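Local coordinates for protein dephospho-CoA kinase (Mycobacterium paratuberculosis, PDB 6N39) that probably phosphorylates the 3'-hydroxyl of dephospho-CoA with ATP to form coenzyme A, the last step of coenzyme A biosynthesis, at residues R238-S243 and P288-Y294. Numbering follows the deposited sequence.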
loop_
_atom_site.group_PDB
_atom_site.type_symbol
_atom_site.label_atom_id
_atom_site.label_comp_id
_atom_site.label_asym_id
_atom_site.label_seq_id
_atom_site.Cartn_x
_atom_site.Cartn_y
_atom_site.Cartn_z
ATOM N N ARG A 238 1.862 -3.139 -3.629
ATOM C CA ARG A 238 0.578 -2.544 -3.995
ATOM C C ARG A 238 0.545 -2.154 -5.472
ATOM O O ARG A 238 -0.461 -2.367 -6.168
ATOM C CB ARG A 238 0.316 -1.320 -3.104
ATOM C CG ARG A 238 -0.933 -0.520 -3.455
ATOM C CD ARG A 238 -1.091 0.742 -2.538
ATOM N NE ARG A 238 -1.070 0.374 -1.118
ATOM C CZ ARG A 238 -0.322 0.965 -0.185
ATOM N NH1 ARG A 238 0.440 2.028 -0.487
ATOM N NH2 ARG A 238 -0.360 0.506 1.064
ATOM N N LEU A 239 1.644 -1.605 -5.970
ATOM C CA LEU A 239 1.684 -1.158 -7.356
ATOM C C LEU A 239 1.814 -2.340 -8.319
ATOM O O LEU A 239 1.231 -2.313 -9.407
ATOM C CB LEU A 239 2.832 -0.162 -7.559
ATOM C CG LEU A 239 2.760 1.193 -6.824
ATOM C CD1 LEU A 239 4.092 1.990 -6.960
ATOM C CD2 LEU A 239 1.614 2.024 -7.347
ATOM N N LYS A 240 2.548 -3.392 -7.940
ATOM C CA LYS A 240 2.574 -4.602 -8.770
ATOM C C LYS A 240 1.167 -5.165 -8.942
ATOM O O LYS A 240 0.721 -5.463 -10.068
ATOM C CB LYS A 240 3.506 -5.651 -8.143
ATOM C CG LYS A 240 5.003 -5.338 -8.342
ATOM C CD LYS A 240 5.898 -6.344 -7.608
ATOM C CE LYS A 240 5.808 -7.774 -8.175
ATOM N NZ LYS A 240 6.423 -7.936 -9.510
ATOM N N THR A 241 0.438 -5.282 -7.827
ATOM C CA THR A 241 -0.921 -5.799 -7.888
ATOM C C THR A 241 -1.812 -4.901 -8.731
ATOM O O THR A 241 -2.597 -5.394 -9.550
ATOM C CB THR A 241 -1.492 -5.952 -6.474
ATOM O OG1 THR A 241 -0.748 -6.970 -5.795
ATOM C CG2 THR A 241 -2.970 -6.367 -6.526
ATOM N N ALA A 242 -1.690 -3.579 -8.564
ATOM C CA ALA A 242 -2.545 -2.662 -9.311
ATOM C C ALA A 242 -2.225 -2.667 -10.806
ATOM O O ALA A 242 -3.119 -2.464 -11.633
ATOM C CB ALA A 242 -2.418 -1.240 -8.746
ATOM N N SER A 243 -0.966 -2.885 -11.174
ATOM C CA SER A 243 -0.575 -2.788 -12.571
ATOM C C SER A 243 -0.932 -4.029 -13.359
ATOM O O SER A 243 -1.041 -3.956 -14.591
ATOM C CB SER A 243 0.924 -2.540 -12.674
ATOM O OG SER A 243 1.235 -1.312 -12.049
ATOM N N PRO A 288 -6.499 2.102 -12.614
ATOM C CA PRO A 288 -6.098 1.204 -11.517
ATOM C C PRO A 288 -5.134 1.866 -10.539
ATOM O O PRO A 288 -5.187 1.561 -9.344
ATOM C CB PRO A 288 -5.481 -0.016 -12.225
ATOM C CG PRO A 288 -5.309 0.346 -13.654
ATOM C CD PRO A 288 -6.170 1.555 -13.949
ATOM N N LEU A 289 -4.285 2.794 -10.984
ATOM C CA LEU A 289 -3.424 3.477 -10.023
ATOM C C LEU A 289 -4.229 4.444 -9.154
ATOM O O LEU A 289 -3.958 4.576 -7.954
ATOM C CB LEU A 289 -2.281 4.203 -10.739
ATOM C CG LEU A 289 -1.209 3.271 -11.337
ATOM C CD1 LEU A 289 -0.036 4.049 -11.904
ATOM C CD2 LEU A 289 -0.711 2.249 -10.326
ATOM N N LEU A 290 -5.226 5.118 -9.735
ATOM C CA LEU A 290 -6.099 5.980 -8.944
ATOM C C LEU A 290 -6.856 5.174 -7.890
ATOM O O LEU A 290 -6.922 5.572 -6.722
ATOM C CB LEU A 290 -7.073 6.730 -9.865
ATOM C CG LEU A 290 -8.086 7.669 -9.187
ATOM C CD1 LEU A 290 -7.401 8.835 -8.486
ATOM C CD2 LEU A 290 -9.139 8.187 -10.189
ATOM N N ALA A 291 -7.417 4.016 -8.281
ATOM C CA ALA A 291 -8.078 3.161 -7.302
ATOM C C ALA A 291 -7.106 2.705 -6.225
ATOM O O ALA A 291 -7.511 2.503 -5.078
ATOM C CB ALA A 291 -8.720 1.937 -7.983
ATOM N N ALA A 292 -5.822 2.552 -6.560
ATOM C CA ALA A 292 -4.849 2.129 -5.558
ATOM C C ALA A 292 -4.304 3.286 -4.724
ATOM O O ALA A 292 -3.475 3.040 -3.840
ATOM C CB ALA A 292 -3.687 1.385 -6.218
ATOM N N GLY A 293 -4.732 4.523 -4.979
ATOM C CA GLY A 293 -4.376 5.652 -4.141
ATOM C C GLY A 293 -3.493 6.725 -4.767
ATOM O O GLY A 293 -3.006 7.598 -4.036
ATOM N N TYR A 294 -3.306 6.723 -6.090
ATOM C CA TYR A 294 -2.271 7.537 -6.737
ATOM C C TYR A 294 -2.832 8.294 -7.938
ATOM O O TYR A 294 -2.828 7.774 -9.063
ATOM C CB TYR A 294 -1.095 6.656 -7.178
ATOM C CG TYR A 294 -0.490 5.826 -6.060
ATOM C CD1 TYR A 294 -1.001 4.560 -5.741
ATOM C CD2 TYR A 294 0.609 6.296 -5.343
ATOM C CE1 TYR A 294 -0.459 3.806 -4.707
ATOM C CE2 TYR A 294 1.171 5.551 -4.329
ATOM C CZ TYR A 294 0.638 4.309 -4.006
ATOM O OH TYR A 294 1.199 3.598 -2.966
#
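L239 and A242, on the last turns of helix 228-243, pack against L289, A292 and Y294 where helix 286-291 ends in a Schellman motif at G293, joining two helices on one face of the mixed sheet in the GrpB-like (UPF0157) domain. The tight part is apolar. CD2 of L239 lies over one face of the Y294 ring, offset toward its rim, in a CH-pi contact 4.1 Å from the ring centroid. The same methyl meets CD2 of L289 at 3.8 Å, the two leucine side chains crossing at about a right angle. V341 and I272 of the sheet also touch L239, so this leucine is enclosed between strands and helices. Beside it two alanines meet, CB of A242 lying 3.9 Å from CB of A292. Toward P288 the contact thins to CB of P288, 3.5 Å from the carbonyl O of A242, and here A242, A292 and P288 are all partly exposed.

At the buried end R238 crosses the Y294 side chain at about a right angle, with CD at the ring edge, near its plane. Its CG stands anti to the backbone N, and a bend at chi3 (-55°) brings the guanidinium to the hydroxyl, its plane turned 29° from the ring. NE bonds to F132 O and NH2 forms a salt bridge with D178, tying the GrpB-like domain to the kinase domain and fixing the guanidinium's rotation. The remaining terminal nitrogen, NH1, donates to Y294 OH at 3.0 Å, with the hydroxyl oxygen only 3° out of the guanidinium plane.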